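Local structure of LRR receptor-like serine/threonine-protein kinase RGI3 (Arabidopsis thaliana, 5HZ0) at residues 533-539 / 559-565; 543-548 / 567-572. The protein acts as a receptor for RGF peptide hormones that maintain the root stem cell niche, binding them through an extracellular leucine-rich repeat domain that includes this region. The protein carries 5 engineered substitutions. All coordinates share one frame; numbering follows the deposited sequence.

How the interactions relate
The two interactions join successive turns of the leucine-rich repeat solenoid, on different walls, the 543-565 part of the chain contributing to both. Interaction 1 stacks the 3-10 turns of 533-539 and 559-565, whereas interaction 2 pairs the parallel strands of 543-548 and 567-572; their centres lie about 12 Å apart. Each has a buried apolar side and a polar one. The weak salt bridge of interaction 1 is partly exposed, whereas Asn548 and Asp572 of interaction 2 are covered by sugars and neighbouring residues. The apolar sides meet inside the coil, where Phe562 CZ packs on Leu547 CD2 (3.8 Å) and Leu565 on Leu543. Cross-segment backbone hydrogen bonds occur only in interaction 2.

Interaction 1 of 2, residues 533-539 / 559-565; sequences IPDELGQ and PSRFSDL
The guanidinium of Arg561 has NE2 of Gln539 over one face, 3.0 Å above the plane and toward the rim, the amide turned 71° from it, and Asp535 OD2 at its edge, in plane. The Phe562 ring is enclosed on both faces by its own segment, Leu565 CD1 over the centre of one and Pro559 CD toward the rim of the other. Segment 533-539 adds Leu537 CB at the ring edge, 3.9 Å from Phe562 CE1, while Ile533 CG2 and Gly538 CA approach obliquely. Ile533 meets both Phe562 and Pro559 at about right angles, and its CB lies 4.0 Å from Pro559 CD.

Arg561 leaves its backbone with CG anti to N (chi1 -165°), then bends at chi2 and chi3, which turns the head back to Asp535; Arg561 CG lies against Gly538 C at 3.6 Å. Its NH2 and NE both reach Asp535 OD2, at 3.4 and 3.5 Å, in weak bonds of a salt bridge whose carboxylate and guanidinium planes stand 83° apart. One oxygen thus takes both N-H groups, rather than each carboxylate oxygen taking one. Gln539 contributes contact over the guanidinium face; as modelled, its NE2 and Arg561 NH1 are both donors and make no hydrogen bond. Leu565 CD2 reaches across to the carbonyl oxygens of Leu537 and Gly538.

Pro534 and Pro559 belong to the Ile-Pro pairs of the plant-type leucine-rich repeat, and a short 3-10 turn follows each. The first turn lies between strands 528-529 and 546-548, the second between strands 546-548 and 570-572. Toward the preceding turn of the solenoid, Leu537 packs on Ile509 and Ile513 and Glu536 forms a salt bridge to Arg511.

Interaction 2 of 2, residues 543-548 / 567-572; sequences LAISLN and NLGVLD. With NAG (2-acetamido-2-deoxy-beta-D-glucopyranose), chain D; NAG (2-acetamido-2-deoxy-beta-D-glucopyranose), chain E.
Strands 546-548 and 570-572 run side by side in parallel, 1° apart and 4.9 Å between axes; Leu547 N donates to Val570 O and Asp572 N to Leu547 O, each at 3.0 Å. Before the strands proper, Gly569 N donates to Ala544 O at 2.7 Å, extending the link between the two repeats. CA-H...O contacts such as that of Leu571 CA to Leu547 O supplement this ladder.

Leu547 and Leu571 share the inward side of the sheet and lie alongside each other, pointing the same way, with Leu547 CD2 3.7 Å from Leu571 CD1. Leu568 crosses Leu547 at about a right angle and brings CD2 to 4.0 Å from Leu547 CB; its other methyl, CD1, sits by Leu547 N and Ala544 O. The Leu547/Leu571 row of the solenoid interior continues to Leu522 on the preceding strand and Leu594 on the following one.

Asn548 and Asp572 project to the other side. The parallel bridge sets them beside each other, and with CG anti to the backbone N in both (chi1 -168° for Asn548) the side chains point the same way. Each is steadied through OD1 by a serine two residues on, Ser550 or Ser574. Asn548 ND2 is bonded covalently to C1 of the NAG of chain D, whose N2 donates to Asp572 OD2 at 3.0 Å. That same oxygen accepts N2 of the NAG of chain E at 2.6 Å, while Val570 CG1 touches the acetyl methyl C8 of the first sugar.

Asp572 therefore uses one carboxylate oxygen for two sugar amides and the other for Ser574, an accepting role consistent with an ionised carboxylate. The paired strands are apolar on the leucine side and carry an N-linked sugar on the other. Asp572, on the next repeat, probably helps orient the sugar on Asn548, and Glu526 is also hydrogen-bonded to a NAG.

Interaction 1 of 2, residues 533-539 / 559-565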
loop_
_atom_site.group_PDB
_atom_site.type_symbol
_atom_site.label_atom_id
_atom_site.label_comp_id
_atom_site.label_asym_id
_atom_site.label_seq_id
_atom_site.Cartn_x
_atom_site.Cartn_y
_atom_site.Cartn_z
ATOM N N ILE A 533 16.425 1.808 -41.672
ATOM C CA ILE A 533 15.908 1.024 -40.577
ATOM C C ILE A 533 16.322 -0.408 -40.874
ATOM O O ILE A 533 15.916 -0.970 -41.887
ATOM C CB ILE A 533 14.370 1.076 -40.524
ATOM C CG1 ILE A 533 13.838 2.514 -40.617
ATOM C CG2 ILE A 533 13.862 0.375 -39.281
ATOM C CD1 ILE A 533 12.294 2.597 -40.623
ATOM N N PRO A 534 17.153 -0.997 -39.999
ATOM C CA PRO A 534 17.670 -2.355 -40.224
ATOM C C PRO A 534 16.572 -3.409 -40.168
ATOM O O PRO A 534 15.504 -3.161 -39.609
ATOM C CB PRO A 534 18.658 -2.555 -39.071
ATOM C CG PRO A 534 18.233 -1.570 -38.018
ATOM C CD PRO A 534 17.717 -0.379 -38.787
ATOM N N ASP A 535 16.838 -4.572 -40.758
ATOM C CA ASP A 535 15.889 -5.677 -40.763
ATOM C C ASP A 535 15.768 -6.238 -39.355
ATOM O O ASP A 535 14.741 -6.800 -38.976
ATOM C CB ASP A 535 16.375 -6.768 -41.716
ATOM C CG ASP A 535 15.288 -7.256 -42.663
ATOM O OD1 ASP A 535 14.330 -6.497 -42.935
ATOM O OD2 ASP A 535 15.402 -8.406 -43.148
ATOM N N GLU A 536 16.836 -6.068 -38.584
ATOM C CA GLU A 536 16.912 -6.582 -37.227
ATOM C C GLU A 536 15.797 -6.085 -36.306
ATOM O O GLU A 536 15.328 -6.832 -35.457
ATOM C CB GLU A 536 18.281 -6.279 -36.613
ATOM C CG GLU A 536 19.396 -7.186 -37.125
ATOM C CD GLU A 536 19.871 -6.803 -38.513
ATOM O OE1 GLU A 536 19.552 -5.685 -38.964
ATOM O OE2 GLU A 536 20.571 -7.617 -39.149
ATOM N N LEU A 537 15.369 -4.837 -36.466
ATOM C CA LEU A 537 14.297 -4.309 -35.618
ATOM C C LEU A 537 13.011 -5.140 -35.702
ATOM O O LEU A 537 12.237 -5.184 -34.752
ATOM C CB LEU A 537 14.004 -2.838 -35.935
ATOM C CG LEU A 537 15.101 -1.840 -35.564
ATOM C CD1 LEU A 537 14.782 -0.455 -36.089
ATOM C CD2 LEU A 537 15.305 -1.799 -34.047
ATOM N N GLY A 538 12.799 -5.813 -36.831
ATOM C CA GLY A 538 11.616 -6.639 -37.014
ATOM C C GLY A 538 11.726 -8.014 -36.370
ATOM O O GLY A 538 10.754 -8.767 -36.297
ATOM N N GLN A 539 12.921 -8.323 -35.885
ATOM C CA GLN A 539 13.254 -9.633 -35.334
ATOM C C GLN A 539 13.049 -9.733 -33.821
ATOM O O GLN A 539 13.458 -10.714 -33.201
ATOM C CB GLN A 539 14.679 -10.035 -35.721
ATOM C CG GLN A 539 14.788 -10.596 -37.131
ATOM C CD GLN A 539 16.225 -10.756 -37.602
ATOM O OE1 GLN A 539 17.127 -10.068 -37.126
ATOM N NE2 GLN A 539 16.439 -11.664 -38.545
ATOM N N PRO A 559 11.330 -2.064 -43.678
ATOM C CA PRO A 559 11.845 -3.426 -43.871
ATOM C C PRO A 559 10.748 -4.496 -43.844
ATOM O O PRO A 559 9.834 -4.426 -43.017
ATOM C CB PRO A 559 12.810 -3.609 -42.695
ATOM C CG PRO A 559 12.464 -2.514 -41.727
ATOM C CD PRO A 559 11.981 -1.379 -42.547
ATOM N N SER A 560 10.848 -5.470 -44.750
ATOM C CA SER A 560 9.859 -6.536 -44.867
ATOM C C SER A 560 9.711 -7.312 -43.565
ATOM O O SER A 560 8.616 -7.768 -43.211
ATOM C CB SER A 560 10.204 -7.477 -46.032
ATOM O OG SER A 560 11.399 -8.209 -45.794
ATOM N N ARG A 561 10.807 -7.424 -42.826
ATOM C CA ARG A 561 10.770 -8.104 -41.534
ATOM C C ARG A 561 9.753 -7.477 -40.577
ATOM O O ARG A 561 9.314 -8.127 -39.634
ATOM C CB ARG A 561 12.156 -8.126 -40.891
ATOM C CG ARG A 561 12.284 -9.111 -39.736
ATOM C CD ARG A 561 12.479 -10.530 -40.243
ATOM N NE ARG A 561 13.654 -10.615 -41.106
ATOM C CZ ARG A 561 14.471 -11.663 -41.162
ATOM N NH1 ARG A 561 14.250 -12.728 -40.405
ATOM N NH2 ARG A 561 15.516 -11.644 -41.978
ATOM N N PHE A 562 9.367 -6.226 -40.832
ATOM C CA PHE A 562 8.385 -5.532 -39.999
ATOM C C PHE A 562 7.036 -6.237 -39.959
ATOM O O PHE A 562 6.219 -5.971 -39.074
ATOM C CB PHE A 562 8.200 -4.082 -40.449
ATOM C CG PHE A 562 8.986 -3.081 -39.639
ATOM C CD1 PHE A 562 10.260 -3.385 -39.169
ATOM C CD2 PHE A 562 8.461 -1.823 -39.370
ATOM C CE1 PHE A 562 10.991 -2.457 -38.438
ATOM C CE2 PHE A 562 9.177 -0.892 -38.643
ATOM C CZ PHE A 562 10.445 -1.205 -38.174
ATOM N N SER A 563 6.795 -7.137 -40.911
ATOM C CA SER A 563 5.551 -7.902 -40.892
ATOM C C SER A 563 5.520 -8.863 -39.704
ATOM O O SER A 563 4.462 -9.347 -39.306
ATOM C CB SER A 563 5.355 -8.662 -42.205
ATOM O OG SER A 563 6.469 -9.488 -42.484
ATOM N N ASP A 564 6.693 -9.117 -39.135
ATOM C CA ASP A 564 6.842 -10.037 -38.022
ATOM C C ASP A 564 6.547 -9.416 -36.661
ATOM O O ASP A 564 6.515 -10.134 -35.654
ATOM C CB ASP A 564 8.250 -10.635 -38.006
ATOM C CG ASP A 564 8.395 -11.804 -38.952
ATOM O OD1 ASP A 564 7.381 -12.495 -39.198
ATOM O OD2 ASP A 564 9.524 -12.034 -39.438
ATOM N N LEU A 565 6.308 -8.109 -36.591
ATOM C CA LEU A 565 6.020 -7.592 -35.267
ATOM C C LEU A 565 4.527 -7.726 -35.154
ATOM O O LEU A 565 3.782 -6.796 -35.448
ATOM C CB LEU A 565 6.417 -6.114 -35.177
ATOM C CG LEU A 565 7.905 -5.833 -35.426
ATOM C CD1 LEU A 565 8.159 -4.370 -35.777
ATOM C CD2 LEU A 565 8.720 -6.259 -34.227
#

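Interaction 2 of 2, residues 543-548 / 567-572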
loop_
_atom_site.group_PDB
_atom_site.type_symbol
_atom_site.label_atom_id
_atom_site.label_comp_id
_atom_site.label_asym_id
_atom_site.label_seq_id
_atom_site.Cartn_x
_atom_site.Cartn_y
_atom_site.Cartn_z
ATOM N N LEU A 543 8.586 -6.778 -29.093
ATOM C CA LEU A 543 8.196 -5.380 -29.294
ATOM C C LEU A 543 6.687 -5.324 -29.370
ATOM O O LEU A 543 6.084 -5.839 -30.289
ATOM C CB LEU A 543 8.800 -4.824 -30.586
ATOM C CG LEU A 543 10.166 -4.144 -30.465
ATOM C CD1 LEU A 543 10.650 -3.647 -31.806
ATOM C CD2 LEU A 543 10.070 -3.006 -29.477
ATOM N N ALA A 544 6.089 -4.655 -28.403
ATOM C CA ALA A 544 4.658 -4.776 -28.182
ATOM C C ALA A 544 4.012 -3.435 -27.939
ATOM O O ALA A 544 3.083 -3.041 -28.642
ATOM C CB ALA A 544 4.361 -5.734 -27.033
ATOM N N ILE A 545 4.454 -2.781 -26.871
ATOM C CA ILE A 545 3.849 -1.529 -26.447
ATOM C C ILE A 545 4.007 -0.424 -27.488
ATOM O O ILE A 545 3.020 0.110 -27.988
ATOM C CB ILE A 545 4.447 -1.029 -25.134
ATOM C CG1 ILE A 545 4.288 -2.076 -24.024
ATOM C CG2 ILE A 545 3.811 0.290 -24.754
ATOM C CD1 ILE A 545 4.847 -1.623 -22.685
ATOM N N SER A 546 5.249 -0.084 -27.815
ATOM C CA SER A 546 5.486 1.013 -28.737
ATOM C C SER A 546 6.813 0.911 -29.477
ATOM O O SER A 546 7.800 0.422 -28.935
ATOM C CB SER A 546 5.403 2.341 -27.984
ATOM O OG SER A 546 5.797 3.415 -28.806
ATOM N N LEU A 547 6.815 1.366 -30.729
ATOM C CA LEU A 547 8.043 1.601 -31.491
ATOM C C LEU A 547 7.918 2.975 -32.159
ATOM O O LEU A 547 7.060 3.192 -33.034
ATOM C CB LEU A 547 8.299 0.486 -32.524
ATOM C CG LEU A 547 9.414 0.635 -33.581
ATOM C CD1 LEU A 547 10.798 0.736 -32.954
ATOM C CD2 LEU A 547 9.382 -0.505 -34.603
ATOM N N ASN A 548 8.777 3.896 -31.727
ATOM C CA ASN A 548 8.772 5.261 -32.222
ATOM C C ASN A 548 10.132 5.537 -32.863
ATOM O O ASN A 548 11.149 5.592 -32.180
ATOM C CB ASN A 548 8.486 6.222 -31.059
ATOM C CG ASN A 548 8.161 7.640 -31.507
ATOM O OD1 ASN A 548 8.541 8.067 -32.597
ATOM N ND2 ASN A 548 7.476 8.391 -30.625
ATOM N N ASN A 567 2.850 -8.309 -32.434
ATOM C CA ASN A 567 2.330 -7.761 -31.188
ATOM C C ASN A 567 2.322 -6.236 -31.050
ATOM O O ASN A 567 1.786 -5.706 -30.069
ATOM C CB ASN A 567 3.056 -8.394 -30.004
ATOM C CG ASN A 567 2.554 -9.786 -29.700
ATOM O OD1 ASN A 567 1.364 -9.995 -29.467
ATOM N ND2 ASN A 567 3.456 -10.750 -29.721
ATOM N N LEU A 568 2.880 -5.532 -32.034
ATOM C CA LEU A 568 3.096 -4.096 -31.902
ATOM C C LEU A 568 1.765 -3.367 -31.897
ATOM O O LEU A 568 0.986 -3.491 -32.828
ATOM C CB LEU A 568 3.976 -3.587 -33.046
ATOM C CG LEU A 568 4.442 -2.137 -32.961
ATOM C CD1 LEU A 568 5.048 -1.845 -31.588
ATOM C CD2 LEU A 568 5.458 -1.869 -34.048
ATOM N N GLY A 569 1.495 -2.630 -30.826
ATOM C CA GLY A 569 0.264 -1.862 -30.728
ATOM C C GLY A 569 0.362 -0.445 -31.263
ATOM O O GLY A 569 -0.619 0.108 -31.752
ATOM N N VAL A 570 1.550 0.147 -31.187
ATOM C CA VAL A 570 1.735 1.528 -31.612
ATOM C C VAL A 570 3.009 1.690 -32.431
ATOM O O VAL A 570 4.095 1.273 -31.999
ATOM C CB VAL A 570 1.785 2.486 -30.402
ATOM C CG1 VAL A 570 2.102 3.912 -30.856
ATOM C CG2 VAL A 570 0.473 2.436 -29.625
ATOM N N LEU A 571 2.886 2.286 -33.614
ATOM C CA LEU A 571 4.057 2.502 -34.453
ATOM C C LEU A 571 4.052 3.907 -35.051
ATOM O O LEU A 571 3.092 4.310 -35.708
ATOM C CB LEU A 571 4.147 1.429 -35.547
ATOM C CG LEU A 571 5.201 1.645 -36.642
ATOM C CD1 LEU A 571 6.623 1.459 -36.136
ATOM C CD2 LEU A 571 4.949 0.735 -37.818
ATOM N N ASP A 572 5.120 4.652 -34.794
ATOM C CA ASP A 572 5.303 6.000 -35.302
ATOM C C ASP A 572 6.676 6.111 -35.990
ATOM O O ASP A 572 7.731 6.108 -35.330
ATOM C CB ASP A 572 5.241 6.967 -34.121
ATOM C CG ASP A 572 5.097 8.419 -34.542
ATOM O OD1 ASP A 572 5.393 8.739 -35.706
ATOM O OD2 ASP A 572 4.689 9.246 -33.696
HETATM C C1 NAG D . 7.141 9.752 -31.017
HETATM C C2 NAG D . 5.888 10.111 -30.222
HETATM C C3 NAG D . 5.511 11.588 -30.405
HETATM C C4 NAG D . 6.713 12.480 -30.068
HETATM C C5 NAG D . 7.835 12.058 -31.017
HETATM C C6 NAG D . 9.118 12.875 -30.886
HETATM C C7 NAG D . 3.914 8.626 -29.911
HETATM C C8 NAG D . 2.963 7.701 -30.626
HETATM N N2 NAG D . 4.849 9.202 -30.669
HETATM O O3 NAG D . 4.396 11.882 -29.599
HETATM O O4 NAG D . 6.453 13.893 -30.077
HETATM O O5 NAG D . 8.159 10.709 -30.786
HETATM O O6 NAG D . 9.620 12.816 -29.566
HETATM O O7 NAG D . 3.786 8.822 -28.702
HETATM C C1 NAG E . 1.749 10.206 -34.652
HETATM C C2 NAG E . 2.176 11.388 -33.771
HETATM C C3 NAG E . 1.859 11.185 -32.284
HETATM C C4 NAG E . 0.447 10.649 -32.069
HETATM C C5 NAG E . 0.199 9.468 -33.007
HETATM C C6 NAG E . -1.230 8.951 -32.941
HETATM C C7 NAG E . 4.086 12.875 -34.017
HETATM C C8 NAG E . 5.558 12.990 -34.295
HETATM N N2 NAG E . 3.595 11.643 -33.948
HETATM O O3 NAG E . 1.918 12.431 -31.649
HETATM O O4 NAG E . 0.246 10.349 -30.697
HETATM O O5 NAG E . 0.419 9.871 -34.346
HETATM O O6 NAG E . -2.105 9.939 -33.452
HETATM O O7 NAG E . 3.387 13.872 -33.838
#